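Local structure of CBS domain-containing protein (Listeria monocytogenes, 6XNU) at residues A[26-37]-A[138-146]; A[50-61]-A[72-80]. The protein binds the second messenger c-di-AMP, probably through its CBS domains, and helps control (p)ppGpp and c-di-AMP homeostasis. One frame throughout, in Å; residues are numbered along the deposited sequence.

Contact 1. Residues A[26-37]-A[138-146]; sequences ELADSMISAEKV and FEGIVTRRV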
loop_
_atom_site.group_PDB
_atom_site.type_symbol
_atom_site.label_atom_id
_atom_site.label_comp_id
_atom_site.label_asym_id
_atom_site.label_seq_id
_atom_site.Cartn_x
_atom_site.Cartn_y
_atom_site.Cartn_z
ATOM N N GLU A 26 9.864 -1.389 22.159
ATOM C CA GLU A 26 10.011 -1.955 20.822
ATOM C C GLU A 26 9.136 -1.233 19.803
ATOM O O GLU A 26 9.543 -1.054 18.654
ATOM C CB GLU A 26 9.694 -3.447 20.831
ATOM C CG GLU A 26 10.476 -4.208 19.778
ATOM C CD GLU A 26 10.684 -5.662 20.142
ATOM O OE1 GLU A 26 9.834 -6.493 19.759
ATOM O OE2 GLU A 26 11.693 -5.976 20.818
ATOM N N LEU A 27 7.921 -0.845 20.185
ATOM C CA LEU A 27 7.087 -0.070 19.270
ATOM C C LEU A 27 7.710 1.289 18.995
ATOM O O LEU A 27 7.767 1.724 17.842
ATOM C CB LEU A 27 5.674 0.100 19.834
ATOM C CG LEU A 27 4.699 -1.067 19.685
ATOM C CD1 LEU A 27 3.315 -0.637 20.141
ATOM C CD2 LEU A 27 4.657 -1.557 18.253
ATOM N N ALA A 28 8.201 1.965 20.040
ATOM C CA ALA A 28 8.780 3.291 19.848
ATOM C C ALA A 28 10.045 3.226 19.007
ATOM O O ALA A 28 10.222 4.027 18.083
ATOM C CB ALA A 28 9.066 3.944 21.201
ATOM N N ASP A 29 10.929 2.268 19.291
ATOM C CA ASP A 29 12.166 2.166 18.522
ATOM C C ASP A 29 11.919 1.782 17.066
ATOM O O ASP A 29 12.781 2.035 16.218
ATOM C CB ASP A 29 13.123 1.158 19.170
ATOM C CG ASP A 29 13.707 1.659 20.485
ATOM O OD1 ASP A 29 13.579 2.866 20.795
ATOM O OD2 ASP A 29 14.298 0.836 21.213
ATOM N N SER A 30 10.763 1.194 16.750
ATOM C CA SER A 30 10.458 0.819 15.373
ATOM C C SER A 30 9.952 1.977 14.517
ATOM O O SER A 30 9.790 1.794 13.303
ATOM C CB SER A 30 9.404 -0.283 15.342
ATOM O OG SER A 30 8.117 0.266 15.548
ATOM N N MET A 31 9.659 3.130 15.113
ATOM C CA MET A 31 9.144 4.240 14.320
ATOM C C MET A 31 10.129 4.580 13.214
ATOM O O MET A 31 11.339 4.662 13.449
ATOM C CB MET A 31 8.900 5.469 15.199
ATOM C CG MET A 31 8.292 6.620 14.428
ATOM S SD MET A 31 8.168 8.145 15.411
ATOM C CE MET A 31 9.877 8.668 15.429
ATOM N N ILE A 32 9.607 4.755 12.006
ATOM C CA ILE A 32 10.408 5.241 10.885
ATOM C C ILE A 32 10.470 6.757 10.979
ATOM O O ILE A 32 9.430 7.422 10.937
ATOM C CB ILE A 32 9.815 4.792 9.547
ATOM C CG1 ILE A 32 9.781 3.255 9.481
ATOM C CG2 ILE A 32 10.626 5.357 8.388
ATOM C CD1 ILE A 32 8.849 2.741 8.429
ATOM N N SER A 33 11.678 7.302 11.110
ATOM C CA SER A 33 11.874 8.731 11.334
ATOM C C SER A 33 11.358 9.540 10.148
ATOM O O SER A 33 11.436 9.114 8.993
ATOM C CB SER A 33 13.359 9.031 11.553
ATOM O OG SER A 33 13.820 8.459 12.762
ATOM N N ALA A 34 10.879 10.757 10.439
ATOM C CA ALA A 34 10.200 11.548 9.413
ATOM C C ALA A 34 11.062 11.798 8.178
ATOM O O ALA A 34 10.531 11.862 7.061
ATOM C CB ALA A 34 9.754 12.896 10.001
ATOM N N GLU A 35 12.373 11.979 8.340
ATOM C CA GLU A 35 13.195 12.301 7.177
ATOM C C GLU A 35 13.340 11.130 6.207
ATOM O O GLU A 35 13.807 11.338 5.077
ATOM C CB GLU A 35 14.567 12.798 7.629
ATOM C CG GLU A 35 15.510 11.722 8.110
ATOM C CD GLU A 35 15.303 11.346 9.571
ATOM O OE1 GLU A 35 14.408 11.924 10.231
ATOM O OE2 GLU A 35 16.040 10.458 10.057
ATOM N N LYS A 36 12.914 9.932 6.599
ATOM C CA LYS A 36 12.896 8.765 5.719
ATOM C C LYS A 36 11.542 8.557 5.057
ATOM O O LYS A 36 11.389 7.609 4.272
ATOM C CB LYS A 36 13.276 7.502 6.508
ATOM C CG LYS A 36 14.663 7.535 7.119
ATOM C CD LYS A 36 14.847 6.387 8.110
ATOM C CE LYS A 36 16.292 6.264 8.547
ATOM N NZ LYS A 36 16.420 5.434 9.779
ATOM N N VAL A 37 10.557 9.398 5.364
ATOM C CA VAL A 37 9.210 9.304 4.811
ATOM C C VAL A 37 9.024 10.485 3.869
ATOM O O VAL A 37 9.153 11.641 4.286
ATOM C CB VAL A 37 8.138 9.316 5.914
ATOM C CG1 VAL A 37 6.754 9.112 5.300
ATOM C CG2 VAL A 37 8.427 8.257 7.006
ATOM N N PHE A 138 5.172 16.653 12.557
ATOM C CA PHE A 138 5.286 15.280 12.062
ATOM C C PHE A 138 6.605 14.654 12.500
ATOM O O PHE A 138 7.683 15.196 12.234
ATOM C CB PHE A 138 5.180 15.274 10.540
ATOM C CG PHE A 138 5.329 13.912 9.926
ATOM C CD1 PHE A 138 4.516 12.867 10.319
ATOM C CD2 PHE A 138 6.275 13.693 8.943
ATOM C CE1 PHE A 138 4.659 11.605 9.742
ATOM C CE2 PHE A 138 6.415 12.434 8.350
ATOM C CZ PHE A 138 5.602 11.400 8.758
ATOM N N GLU A 139 6.525 13.484 13.143
ATOM C CA GLU A 139 7.706 12.843 13.709
ATOM C C GLU A 139 8.130 11.574 12.989
ATOM O O GLU A 139 9.311 11.222 13.020
ATOM C CB GLU A 139 7.458 12.500 15.182
ATOM C CG GLU A 139 7.168 13.744 16.044
ATOM C CD GLU A 139 8.419 14.542 16.314
ATOM O OE1 GLU A 139 8.398 15.779 16.124
ATOM O OE2 GLU A 139 9.430 13.926 16.724
ATOM N N GLY A 140 7.200 10.878 12.345
ATOM C CA GLY A 140 7.499 9.594 11.755
ATOM C C GLY A 140 6.236 8.757 11.649
ATOM O O GLY A 140 5.129 9.244 11.860
ATOM N N ILE A 141 6.429 7.487 11.291
ATOM C CA ILE A 141 5.305 6.567 11.165
ATOM C C ILE A 141 5.637 5.266 11.879
ATOM O O ILE A 141 6.805 4.889 12.026
ATOM C CB ILE A 141 4.907 6.292 9.691
ATOM C CG1 ILE A 141 6.032 5.584 8.946
ATOM C CG2 ILE A 141 4.485 7.598 8.975
ATOM C CD1 ILE A 141 5.624 5.152 7.542
ATOM N N VAL A 142 4.591 4.606 12.365
ATOM C CA VAL A 142 4.670 3.239 12.871
ATOM C C VAL A 142 3.881 2.364 11.908
ATOM O O VAL A 142 2.775 2.737 11.505
ATOM C CB VAL A 142 4.109 3.142 14.304
ATOM C CG1 VAL A 142 4.089 1.700 14.772
ATOM C CG2 VAL A 142 4.938 3.990 15.252
ATOM N N THR A 143 4.441 1.212 11.518
ATOM C CA THR A 143 3.761 0.342 10.567
ATOM C C THR A 143 3.448 -1.009 11.201
ATOM O O THR A 143 3.853 -1.319 12.325
ATOM C CB THR A 143 4.577 0.140 9.272
ATOM O OG1 THR A 143 5.561 -0.895 9.440
ATOM C CG2 THR A 143 5.266 1.448 8.846
ATOM N N ARG A 144 2.707 -1.818 10.442
ATOM C CA ARG A 144 2.322 -3.145 10.915
ATOM C C ARG A 144 3.506 -4.088 11.040
ATOM O O ARG A 144 3.411 -5.097 11.763
ATOM C CB ARG A 144 1.314 -3.756 9.954
ATOM C CG ARG A 144 -0.089 -3.259 10.114
ATOM C CD ARG A 144 -0.935 -3.860 9.016
ATOM N NE ARG A 144 -2.340 -3.481 9.123
ATOM C CZ ARG A 144 -3.186 -3.522 8.103
ATOM N NH1 ARG A 144 -2.754 -3.922 6.916
ATOM N NH2 ARG A 144 -4.457 -3.180 8.269
ATOM N N ARG A 145 4.618 -3.796 10.361
ATOM C CA ARG A 145 5.714 -4.760 10.294
ATOM C C ARG A 145 6.256 -5.105 11.677
ATOM O O ARG A 145 6.602 -6.263 11.934
ATOM C CB ARG A 145 6.834 -4.227 9.404
ATOM C CG ARG A 145 8.040 -5.148 9.340
ATOM C CD ARG A 145 8.915 -4.771 8.165
ATOM N NE ARG A 145 10.027 -5.698 7.979
ATOM C CZ ARG A 145 11.193 -5.593 8.599
ATOM N NH1 ARG A 145 11.403 -4.598 9.454
ATOM N NH2 ARG A 145 12.148 -6.484 8.367
ATOM N N VAL A 146 6.347 -4.119 12.584
ATOM C CA VAL A 146 6.908 -4.405 13.904
ATOM C C VAL A 146 6.059 -5.449 14.625
ATOM O O VAL A 146 6.588 -6.317 15.327
ATOM C CB VAL A 146 7.052 -3.111 14.739
ATOM C CG1 VAL A 146 5.703 -2.437 14.967
ATOM C CG2 VAL A 146 7.716 -3.419 16.075
HETATM O O HOH W 1 7.106 0.913 13.069
#
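Ile32 and Ile141 form the antiparallel hydrogen-bonded pair that adds the short edge strand 32-33 to strand 138-143 of a CBS-domain sheet. Ile32 N donates to Ile141 O at 2.8 Å, and Ile141 N returns a bond to Ile32 O. On the same face of the sheet their branched side chains run side by side, a shape suited to a strand, and Ile32 CD1 reaches on to CG2 of Thr143.

Met31 CG is anti to the backbone N (chi1 -177°), which lays the long, flexible chain over the backbone of 139-141. CB touches Val142 CG2, CG rests 3.3 Å from Ile141 O, SD sits 4.0 Å from Gly140 CA, and CE, after a bend at chi3, stops 3.6 Å from Glu139 O. Glycine fits at 140 because the backbone angles alone would press a CB onto the preceding carbonyl O, and it would also collide with Met31 CG and Ile32 O; Glu139 and Gly140 form a classic beta bulge opposite Val131.

At the helix 26-29 end, Val146 CG1 meets Leu27 CD2, and its CG2 lies against Ser30 CB. Ser30 OG donates to Leu27 O at 2.7 Å and accepts from a water, which accepts from Thr143 N, 3.1 Å away.

Contact 2. Residues A[50-61]-A[72-80]; sequences LLVLTKCGYSVI and GLISAAMIT
Leu53 and Leu50 point their methyl groups from helix 50-56 onto the start of helix 76-80, and this is the tightly packed, mainly apolar part of the alpha-beta-beta-alpha core of a CBS motif. Leu53 CD1 comes close to the helix backbone, 3.6 Å from Ala76 N, and also touches Ile79 CD1, while its CD2 rests against Ile74 O. Leu50 CD1 meets the same Ile79 CD1 at 3.8 Å and touches the short side chain of Ala76 at CB. The branched Ile79 offers both its methyls to Leu50. In the hairpin, Ile61 and Ile74 form an antiparallel hydrogen-bonded pair, with Ile61 N to Ile74 O and Ile74 N to Ile61 O both 3.0 Å. This pairing puts their side chains side by side on one face, and chi1 of 60° turns Ile61 CG1 toward Ile74 CG2.

The other margin is wetter and more polar. There Ser59 O, on an exposed residue, accepts from a water 2.6 Å away, and that water accepts from Ala76 N at 2.8 Å, so it bridges the turn to the first N-H of the helix. Ser75, at the N-cap, suits this spot because its OG accepts from Met78 N, 3.2 Å away, while its CB faces Ser59 O.

The axes of the segments 50-56 and 76-80 approach to 10.8 Å, with 153° between their directions, so the helices run nearly antiparallel. Ile74 is covered by helix 99-102 through Val99 and Val102. Val60 CG1 packs at about a right angle on Leu73 CB, and both residues touch strand 128-132, whereas Thr54 and Thr80 pack against Thr80 and Thr54 of the second subunit.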
loop_
_atom_site.group_PDB
_atom_site.type_symbol
_atom_site.label_atom_id
_atom_site.label_comp_id
_atom_site.label_asym_id
_atom_site.label_seq_id
_atom_site.Cartn_x
_atom_site.Cartn_y
_atom_site.Cartn_z
ATOM N N LEU A 50 2.113 13.185 -7.540
ATOM C CA LEU A 50 2.214 11.900 -8.221
ATOM C C LEU A 50 3.672 11.498 -8.407
ATOM O O LEU A 50 4.031 10.320 -8.264
ATOM C CB LEU A 50 1.493 11.982 -9.571
ATOM C CG LEU A 50 0.601 10.833 -10.024
ATOM C CD1 LEU A 50 -0.331 10.322 -8.920
ATOM C CD2 LEU A 50 -0.200 11.301 -11.243
ATOM N N LEU A 51 4.527 12.471 -8.717
ATOM C CA LEU A 51 5.951 12.196 -8.855
ATOM C C LEU A 51 6.543 11.722 -7.536
ATOM O O LEU A 51 7.244 10.706 -7.489
ATOM C CB LEU A 51 6.667 13.446 -9.356
ATOM C CG LEU A 51 8.192 13.445 -9.394
ATOM C CD1 LEU A 51 8.691 12.460 -10.438
ATOM C CD2 LEU A 51 8.690 14.856 -9.692
ATOM N N VAL A 52 6.256 12.441 -6.445
ATOM C CA VAL A 52 6.784 12.043 -5.142
ATOM C C VAL A 52 6.308 10.643 -4.781
ATOM O O VAL A 52 7.091 9.789 -4.347
ATOM C CB VAL A 52 6.390 13.066 -4.060
ATOM C CG1 VAL A 52 6.806 12.540 -2.686
ATOM C CG2 VAL A 52 7.020 14.410 -4.344
ATOM N N LEU A 53 5.009 10.388 -4.942
ATOM C CA LEU A 53 4.468 9.069 -4.622
ATOM C C LEU A 53 5.142 7.978 -5.439
ATOM O O LEU A 53 5.433 6.897 -4.923
ATOM C CB LEU A 53 2.966 9.042 -4.881
ATOM C CG LEU A 53 2.092 9.602 -3.763
ATOM C CD1 LEU A 53 0.767 10.015 -4.376
ATOM C CD2 LEU A 53 1.887 8.579 -2.646
ATOM N N THR A 54 5.388 8.241 -6.718
ATOM C CA THR A 54 5.931 7.200 -7.584
ATOM C C THR A 54 7.353 6.820 -7.187
ATOM O O THR A 54 7.719 5.642 -7.234
ATOM C CB THR A 54 5.875 7.666 -9.031
ATOM O OG1 THR A 54 4.507 7.908 -9.385
ATOM C CG2 THR A 54 6.460 6.603 -9.965
ATOM N N LYS A 55 8.162 7.798 -6.774
ATOM C CA LYS A 55 9.569 7.546 -6.480
ATOM C C LYS A 55 9.829 7.078 -5.054
ATOM O O LYS A 55 10.869 6.456 -4.807
ATOM C CB LYS A 55 10.399 8.810 -6.740
ATOM C CG LYS A 55 10.540 9.185 -8.209
ATOM C CD LYS A 55 11.109 8.027 -9.013
ATOM C CE LYS A 55 12.032 8.523 -10.117
ATOM N NZ LYS A 55 12.636 7.381 -10.857
ATOM N N CYS A 56 8.919 7.344 -4.113
ATOM C CA CYS A 56 9.238 7.249 -2.693
ATOM C C CYS A 56 9.079 5.857 -2.087
ATOM O O CYS A 56 9.627 5.608 -1.004
ATOM C CB CYS A 56 8.371 8.233 -1.906
ATOM S SG CYS A 56 6.663 7.715 -1.705
ATOM N N GLY A 57 8.346 4.948 -2.726
ATOM C CA GLY A 57 8.159 3.623 -2.172
ATOM C C GLY A 57 7.031 3.474 -1.168
ATOM O O GLY A 57 6.834 2.370 -0.640
ATOM N N TYR A 58 6.298 4.540 -0.867
ATOM C CA TYR A 58 5.109 4.472 -0.031
ATOM C C TYR A 58 3.880 4.727 -0.893
ATOM O O TYR A 58 3.886 5.632 -1.727
ATOM C CB TYR A 58 5.168 5.515 1.094
ATOM C CG TYR A 58 6.207 5.205 2.143
ATOM C CD1 TYR A 58 5.941 4.290 3.148
ATOM C CD2 TYR A 58 7.452 5.823 2.122
ATOM C CE1 TYR A 58 6.887 3.992 4.115
ATOM C CE2 TYR A 58 8.409 5.537 3.096
ATOM C CZ TYR A 58 8.114 4.616 4.083
ATOM O OH TYR A 58 9.042 4.304 5.059
ATOM N N SER A 59 2.815 3.949 -0.672
ATOM C CA SER A 59 1.587 4.165 -1.436
ATOM C C SER A 59 0.738 5.309 -0.885
ATOM O O SER A 59 -0.110 5.842 -1.610
ATOM C CB SER A 59 0.765 2.876 -1.496
ATOM O OG SER A 59 0.143 2.596 -0.265
ATOM N N VAL A 60 0.939 5.684 0.372
ATOM C CA VAL A 60 0.271 6.820 1.000
ATOM C C VAL A 60 1.345 7.642 1.692
ATOM O O VAL A 60 2.193 7.075 2.389
ATOM C CB VAL A 60 -0.794 6.370 2.020
ATOM C CG1 VAL A 60 -1.428 7.574 2.705
ATOM C CG2 VAL A 60 -1.861 5.507 1.360
ATOM N N ILE A 61 1.310 8.964 1.508
ATOM C CA ILE A 61 2.317 9.830 2.128
ATOM C C ILE A 61 1.649 10.976 2.869
ATOM O O ILE A 61 0.521 11.370 2.540
ATOM C CB ILE A 61 3.326 10.376 1.103
ATOM C CG1 ILE A 61 2.634 11.214 0.020
ATOM C CG2 ILE A 61 4.153 9.241 0.494
ATOM C CD1 ILE A 61 3.590 11.838 -1.006
ATOM N N GLY A 72 -2.706 15.944 6.364
ATOM C CA GLY A 72 -3.481 14.991 5.593
ATOM C C GLY A 72 -2.611 13.866 5.081
ATOM O O GLY A 72 -1.397 13.833 5.304
ATOM N N LEU A 73 -3.270 12.935 4.399
ATOM C CA LEU A 73 -2.645 11.785 3.763
ATOM C C LEU A 73 -3.126 11.745 2.327
ATOM O O LEU A 73 -4.294 12.043 2.056
ATOM C CB LEU A 73 -3.006 10.478 4.474
ATOM C CG LEU A 73 -2.560 10.314 5.931
ATOM C CD1 LEU A 73 -3.197 9.080 6.541
ATOM C CD2 LEU A 73 -1.043 10.235 5.989
ATOM N N ILE A 74 -2.228 11.406 1.402
ATOM C CA ILE A 74 -2.578 11.400 -0.011
ATOM C C ILE A 74 -1.995 10.165 -0.690
ATOM O O ILE A 74 -0.912 9.684 -0.342
ATOM C CB ILE A 74 -2.125 12.706 -0.714
ATOM C CG1 ILE A 74 -2.776 12.852 -2.092
ATOM C CG2 ILE A 74 -0.603 12.785 -0.808
ATOM C CD1 ILE A 74 -2.525 14.226 -2.722
ATOM N N SER A 75 -2.743 9.649 -1.663
ATOM C CA SER A 75 -2.350 8.477 -2.431
ATOM C C SER A 75 -2.614 8.725 -3.909
ATOM O O SER A 75 -3.333 9.648 -4.293
ATOM C CB SER A 75 -3.125 7.237 -1.997
ATOM O OG SER A 75 -4.485 7.362 -2.386
ATOM N N ALA A 76 -2.043 7.856 -4.745
ATOM C CA ALA A 76 -2.315 7.931 -6.175
ATOM C C ALA A 76 -3.790 7.714 -6.488
ATOM O O ALA A 76 -4.319 8.330 -7.422
ATOM C CB ALA A 76 -1.465 6.910 -6.931
ATOM N N ALA A 77 -4.476 6.856 -5.724
ATOM C CA ALA A 77 -5.889 6.612 -6.003
ATOM C C ALA A 77 -6.720 7.858 -5.730
ATOM O O ALA A 77 -7.644 8.171 -6.486
ATOM C CB ALA A 77 -6.405 5.438 -5.176
ATOM N N MET A 78 -6.390 8.597 -4.669
ATOM C CA MET A 78 -7.113 9.833 -4.383
ATOM C C MET A 78 -6.909 10.852 -5.491
ATOM O O MET A 78 -7.845 11.560 -5.886
ATOM C CB MET A 78 -6.642 10.422 -3.057
ATOM C CG MET A 78 -6.889 9.581 -1.845
ATOM S SD MET A 78 -6.159 10.417 -0.417
ATOM C CE MET A 78 -5.840 9.021 0.656
ATOM N N ILE A 79 -5.682 10.940 -5.998
ATOM C CA ILE A 79 -5.362 11.894 -7.054
ATOM C C ILE A 79 -6.081 11.524 -8.347
ATOM O O ILE A 79 -6.718 12.369 -8.989
ATOM C CB ILE A 79 -3.835 11.949 -7.249
ATOM C CG1 ILE A 79 -3.168 12.625 -6.048
ATOM C CG2 ILE A 79 -3.473 12.590 -8.575
ATOM C CD1 ILE A 79 -1.669 12.430 -6.009
ATOM N N THR A 80 -5.996 10.252 -8.745
ATOM C CA THR A 80 -6.556 9.853 -10.036
ATOM C C THR A 80 -8.079 9.892 -10.015
ATOM O O THR A 80 -8.711 10.231 -11.024
ATOM C CB THR A 80 -6.059 8.459 -10.419
ATOM O OG1 THR A 80 -4.627 8.447 -10.387
ATOM C CG2 THR A 80 -6.526 8.095 -11.822
HETATM O O HOH W 2 -0.462 5.604 -4.212
#

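Contact 2 is nested within the long chain loop that contact 1 closes: residues 26-37 come first, then 50-61 and 72-80, and 138-146 last. Their centres lie about 18 Å apart, on opposite sides of the chain's centre. Contact 1 belongs to the sheet containing strand 138-143, contact 2 to the sheet built around the hairpin of strands 60-64 and 70-75. The two meet at Tyr58, whose ring packs against Ile32, Ile141 and the backbone of Lys36 and Val37. The N-terminal strand thus joins the sheet of the later CBS domain, as in tandem CBS pairs, and both contacts also reach the second subunit.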